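PDB 7AS6: synaptotagmin-1 from Arabidopsis thaliana, which helps maintain plasma membrane integrity during freezing and osmotic stress, here represented by its C2A domain, which probably binds calcium and phospholipid. Local coordinates for residues Gly27-Val33 / Asn53-Trp58; Arg21-Leu25 / Tyr79-Gln83. One frame throughout, in Å; residues are numbered along the deposited sequence.

Contact 1: Gly27-Val33 / Asn53-Trp58; sequences GGADPFV and NLNPEW. With CD (cadmium ion), chain B; EDO (1,2-ethanediol), chain G.
Trp58 and Pro31 meet at the tight end of this contact, where the indole is enclosed. Val33 CG2 lies over one face of its six-membered ring, 3.9 Å from CG2 to the Trp58 ring centroid and 21° off the normal, a CH-pi contact. It gets there because CG1 takes the place anti to the backbone N (chi1 -175°), leaving CG2 beside that nitrogen. Pro56 CB covers the opposite face toward the rim, and the Pro31 carbonyl lies at the ring edge, with Pro31 O 3.5 Å from Trp58 CZ2. The indole nitrogen is satisfied elsewhere, by Thr48 O. Proline against proline continues the apolar seam: Pro31 CG is 3.6 Å from Pro56 CG, two compact rings that suit a narrow gap between the two segments.

Toward the loops the contact thins to one hydrogen bond across the segments, Asn53 N to Ala29 O (3.0 Å, 158° at the hydrogen), and one leucine methyl. Asn53 O, buried against the Pro31 ring, has no hydrogen-bond partner in the model. Leu54 CD2 reaches Ala29 CB at 3.7 Å and lies against Gly28, whose lack of a side chain leaves room for it. The solvent side holds the Asx turn of the partly exposed Asn53, whose OD1 accepts from Asn55 N, and a 1,2-ethanediol, probably from the crystallisation liquor, that accepts a hydrogen bond from Glu57 N. Asp30 turns away to bind cadmium through OD2. Strands 31-37 and 57-66 belong to different sheets, so the seam closes one end of the C2 beta-sandwich beneath its metal-binding loops.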
# COMPACT_ATOMS: atom_id res chain seq x y z
N GLY A 27 7.46 -11.88 -18.86
CA GLY A 27 6.35 -11.90 -17.94
C GLY A 27 6.01 -10.57 -17.32
O GLY A 27 5.02 -10.48 -16.58
N GLY A 28 6.78 -9.52 -17.60
CA GLY A 28 6.45 -8.22 -17.05
C GLY A 28 6.94 -8.04 -15.64
O GLY A 28 8.03 -7.50 -15.42
N ALA A 29 6.15 -8.49 -14.67
CA ALA A 29 6.54 -8.38 -13.27
C ALA A 29 5.69 -9.33 -12.45
O ALA A 29 4.71 -9.89 -12.93
CB ALA A 29 6.38 -6.95 -12.76
N ASP A 30 6.11 -9.54 -11.21
CA ASP A 30 5.39 -10.37 -10.26
C ASP A 30 5.17 -9.53 -9.02
O ASP A 30 5.92 -9.64 -8.05
CB ASP A 30 6.17 -11.66 -9.95
CG ASP A 30 6.58 -12.40 -11.21
OD1 ASP A 30 5.74 -12.97 -11.92
OD2 ASP A 30 7.78 -12.44 -11.53
N PRO A 31 4.16 -8.65 -9.03
CA PRO A 31 4.07 -7.64 -7.98
C PRO A 31 3.41 -8.12 -6.71
O PRO A 31 2.46 -8.92 -6.71
CB PRO A 31 3.24 -6.52 -8.63
CG PRO A 31 2.45 -7.20 -9.70
CD PRO A 31 3.36 -8.27 -10.22
N PHE A 32 3.94 -7.60 -5.60
CA PHE A 32 3.27 -7.58 -4.31
C PHE A 32 3.48 -6.19 -3.69
O PHE A 32 4.33 -5.42 -4.13
CB PHE A 32 3.80 -8.69 -3.41
CG PHE A 32 5.25 -8.56 -3.05
CD1 PHE A 32 6.25 -9.00 -3.91
CD2 PHE A 32 5.62 -8.04 -1.82
CE1 PHE A 32 7.59 -8.90 -3.56
CE2 PHE A 32 6.94 -7.93 -1.46
CZ PHE A 32 7.93 -8.37 -2.32
N VAL A 33 2.68 -5.86 -2.67
CA VAL A 33 2.75 -4.55 -2.02
C VAL A 33 3.13 -4.72 -0.55
O VAL A 33 2.58 -5.57 0.15
CB VAL A 33 1.41 -3.79 -2.15
CG1 VAL A 33 1.52 -2.38 -1.59
CG2 VAL A 33 0.95 -3.76 -3.60
N ASN A 53 2.01 -10.15 -14.12
CA ASN A 53 0.83 -9.28 -14.14
C ASN A 53 1.29 -7.84 -13.94
O ASN A 53 1.74 -7.49 -12.85
CB ASN A 53 -0.14 -9.71 -13.05
CG ASN A 53 -1.57 -9.26 -13.31
OD1 ASN A 53 -1.80 -8.27 -14.00
ND2 ASN A 53 -2.55 -9.98 -12.74
N LEU A 54 1.18 -7.01 -14.96
CA LEU A 54 1.45 -5.59 -14.79
C LEU A 54 0.21 -4.80 -14.38
O LEU A 54 0.32 -3.61 -14.10
CB LEU A 54 2.01 -4.99 -16.08
CG LEU A 54 3.27 -5.65 -16.63
CD1 LEU A 54 3.65 -4.98 -17.93
CD2 LEU A 54 4.41 -5.59 -15.63
N ASN A 55 -0.96 -5.45 -14.33
CA ASN A 55 -2.19 -4.84 -13.83
C ASN A 55 -2.80 -5.71 -12.74
O ASN A 55 -3.95 -6.17 -12.84
CB ASN A 55 -3.17 -4.61 -14.97
CG ASN A 55 -2.60 -3.70 -16.03
OD1 ASN A 55 -2.55 -2.48 -15.87
ND2 ASN A 55 -2.10 -4.30 -17.10
N PRO A 56 -2.06 -5.97 -11.67
CA PRO A 56 -2.56 -6.87 -10.63
C PRO A 56 -3.82 -6.35 -9.98
O PRO A 56 -3.99 -5.15 -9.77
CB PRO A 56 -1.40 -6.91 -9.63
CG PRO A 56 -0.76 -5.58 -9.81
CD PRO A 56 -0.83 -5.28 -11.26
N GLU A 57 -4.70 -7.28 -9.64
CA GLU A 57 -5.90 -7.03 -8.85
C GLU A 57 -5.81 -7.86 -7.57
O GLU A 57 -5.82 -9.09 -7.64
CB GLU A 57 -7.13 -7.43 -9.66
CG GLU A 57 -8.40 -7.09 -8.98
CD GLU A 57 -9.11 -5.97 -9.70
OE1 GLU A 57 -8.71 -5.65 -10.84
OE2 GLU A 57 -10.07 -5.42 -9.11
N TRP A 58 -5.70 -7.19 -6.42
CA TRP A 58 -5.56 -7.85 -5.12
C TRP A 58 -6.86 -7.84 -4.32
O TRP A 58 -7.37 -8.90 -3.94
CB TRP A 58 -4.49 -7.17 -4.27
CG TRP A 58 -3.09 -7.38 -4.71
CD1 TRP A 58 -2.32 -8.47 -4.46
CD2 TRP A 58 -2.27 -6.45 -5.41
NE1 TRP A 58 -1.07 -8.29 -4.98
CE2 TRP A 58 -1.01 -7.06 -5.58
CE3 TRP A 58 -2.47 -5.17 -5.92
CZ2 TRP A 58 0.03 -6.43 -6.25
CZ3 TRP A 58 -1.44 -4.55 -6.58
CH2 TRP A 58 -0.19 -5.18 -6.72
CD CD B . 9.73 -11.06 -11.03
C1 EDO G . -4.94 -12.43 -10.09
O1 EDO G . -5.77 -12.11 -8.95
C2 EDO G . -5.27 -11.52 -11.28
O2 EDO G . -5.01 -10.16 -10.92

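Contact 2: Arg21-Leu25 / Tyr79-Gln83. With CD (cadmium ion), chain B.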
# COMPACT_ATOMS: atom_id res chain seq x y z
N ARG A 21 5.48 -0.96 -14.76
CA ARG A 21 6.55 -1.10 -15.74
C ARG A 21 6.98 -2.55 -15.85
O ARG A 21 6.98 -3.30 -14.88
CB ARG A 21 7.77 -0.28 -15.34
CG ARG A 21 7.50 1.18 -15.16
CD ARG A 21 8.79 1.97 -15.15
NE ARG A 21 9.59 1.71 -16.34
CZ ARG A 21 9.34 2.23 -17.54
NH1 ARG A 21 10.14 1.93 -18.57
NH2 ARG A 21 8.31 3.05 -17.72
N LYS A 22 7.39 -2.95 -17.05
CA LYS A 22 8.04 -4.24 -17.18
C LYS A 22 9.37 -4.22 -16.45
O LYS A 22 10.12 -3.24 -16.53
CB LYS A 22 8.24 -4.60 -18.65
CG LYS A 22 6.98 -4.64 -19.45
CD LYS A 22 7.17 -5.40 -20.73
CE LYS A 22 6.22 -4.89 -21.77
NZ LYS A 22 6.52 -3.47 -22.06
N LYS A 23 9.64 -5.28 -15.73
CA LYS A 23 10.86 -5.43 -14.95
C LYS A 23 11.58 -6.75 -15.25
O LYS A 23 12.81 -6.75 -15.39
CB LYS A 23 10.53 -5.33 -13.45
CG LYS A 23 11.71 -5.03 -12.53
CD LYS A 23 11.95 -6.17 -11.52
CE LYS A 23 13.00 -7.17 -12.02
NZ LYS A 23 13.46 -8.11 -10.93
N ASP A 24 10.84 -7.85 -15.37
CA ASP A 24 11.42 -9.15 -15.70
C ASP A 24 11.70 -9.25 -17.19
O ASP A 24 11.07 -8.59 -18.02
CB ASP A 24 10.47 -10.28 -15.29
CG ASP A 24 10.30 -10.40 -13.79
OD1 ASP A 24 11.22 -9.97 -13.06
OD2 ASP A 24 9.24 -10.94 -13.34
N LEU A 25 12.67 -10.12 -17.52
CA LEU A 25 13.02 -10.34 -18.93
C LEU A 25 11.86 -10.99 -19.69
O LEU A 25 11.76 -10.84 -20.91
CB LEU A 25 14.27 -11.21 -19.03
CG LEU A 25 15.52 -10.53 -18.49
CD1 LEU A 25 16.66 -11.52 -18.37
CD2 LEU A 25 15.92 -9.36 -19.38
N TYR A 79 6.82 -4.07 -4.91
CA TYR A 79 8.02 -4.84 -5.17
C TYR A 79 7.73 -5.88 -6.23
O TYR A 79 6.59 -6.31 -6.41
CB TYR A 79 8.52 -5.58 -3.93
CG TYR A 79 9.14 -4.72 -2.88
CD1 TYR A 79 10.51 -4.61 -2.78
CD2 TYR A 79 8.36 -4.01 -1.98
CE1 TYR A 79 11.10 -3.83 -1.82
CE2 TYR A 79 8.95 -3.21 -1.01
CZ TYR A 79 10.32 -3.13 -0.93
OH TYR A 79 10.93 -2.35 0.02
N ASP A 80 8.77 -6.30 -6.92
CA ASP A 80 8.72 -7.46 -7.80
C ASP A 80 9.25 -8.68 -7.07
O ASP A 80 10.36 -8.66 -6.52
CB ASP A 80 9.57 -7.26 -9.04
CG ASP A 80 9.71 -8.53 -9.85
OD1 ASP A 80 8.74 -8.82 -10.58
OD2 ASP A 80 10.74 -9.25 -9.75
N TRP A 81 8.49 -9.76 -7.11
CA TRP A 81 8.98 -11.01 -6.54
C TRP A 81 9.89 -11.76 -7.51
O TRP A 81 9.65 -11.79 -8.72
CB TRP A 81 7.80 -11.89 -6.16
CG TRP A 81 8.11 -13.31 -5.77
CD1 TRP A 81 8.38 -13.76 -4.52
CD2 TRP A 81 8.08 -14.46 -6.62
NE1 TRP A 81 8.54 -15.13 -4.54
CE2 TRP A 81 8.34 -15.58 -5.82
CE3 TRP A 81 7.84 -14.65 -7.98
CZ2 TRP A 81 8.39 -16.87 -6.33
CZ3 TRP A 81 7.90 -15.94 -8.50
CH2 TRP A 81 8.17 -17.03 -7.67
N GLU A 82 10.95 -12.37 -6.98
CA GLU A 82 11.68 -13.40 -7.69
C GLU A 82 11.97 -14.49 -6.68
O GLU A 82 12.11 -14.21 -5.49
CB GLU A 82 13.01 -12.89 -8.28
CG GLU A 82 12.85 -12.07 -9.54
CD GLU A 82 12.34 -12.91 -10.68
OE1 GLU A 82 12.69 -14.10 -10.75
OE2 GLU A 82 11.60 -12.38 -11.52
N GLN A 83 12.07 -15.73 -7.14
CA GLN A 83 12.40 -16.78 -6.17
C GLN A 83 13.82 -16.60 -5.63
O GLN A 83 14.05 -16.74 -4.42
CB GLN A 83 12.22 -18.17 -6.77
CG GLN A 83 12.46 -19.31 -5.75
CD GLN A 83 11.50 -19.35 -4.55
OE1 GLN A 83 10.83 -18.37 -4.24
NE2 GLN A 83 11.44 -20.49 -3.87
CD CD B . 9.73 -11.06 -11.03
O HOH W 1 12.94 -8.49 -8.26
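Asp24 and Glu82 come from opposite directions onto one cadmium ion and bring their carboxylates so close that Asp24 OD1 lies 2.9 Å from Glu82 OE2. Such oxygens should repel each other; here both bind the metal, whose positive charge probably offsets their own. Asp24 chelates it with both oxygens, unevenly, Asp24 OD1 standing farther from the ion than Asp24 OD2. Asp80 is bidentate as well, with Asp80 OD2 2.4 Å from the cadmium. Its CG stands anti to the backbone N (chi1 171°), which carries the carboxylate to the ion from the end of strand 73-80. Glu82 gives OE2 alone, its longer chain bent at chi2 (-67°) to reach back, and the Trp81 carbonyl oxygen adds a neutral ligand. Asp30 OD2 completes the protein ligands.

In the second shell, Lys23 lays its CD against Asp80 CB, 3.6 Å away, and sends NZ to Asp80 OD2 in a salt bridge of 3.2 Å. The ammonium meets that oxygen from above the carboxylate plane, 55° out of it, which is compatible with OD2 also holding the metal. A water accepts from Lys23 NZ at 2.7 Å and probably donates to Asp80 OD2. Glu88 forms another salt bridge with Lys23 NZ, so the lysine is held between acids and probably moderates the local negative charge. Acidic side chains, mostly aspartates, gathered from separate loops at one end of the sandwich are typical of the C2-domain calcium site, here with a glutamate among them; calcium binding is expected of Asp24, Asp30, Asp80 and Glu82, and cadmium probably takes its place.

Overall arrangement
Contact 1 is largely buried and apolar, joining strands 31-37 and 57-66 of the two facing sheets; contact 2 is more open, lies farther from the chain's centre, and is built almost wholly of charge and metal. Their centres are about 8 Å apart. Asp30 O probably accepts from Trp81 N just past the paired ends of strands 31-37 and 73-80; farther out, loop meets loop, with Gly28 O probably accepting from Lys23 N and Leu54 CD2 packing on Arg21 O. Asp30 belongs to both settings: its segment packs within contact 1 while its carboxylate joins the cadmium ligands of contact 2. The metal loops thus rise directly from the packed sandwich end.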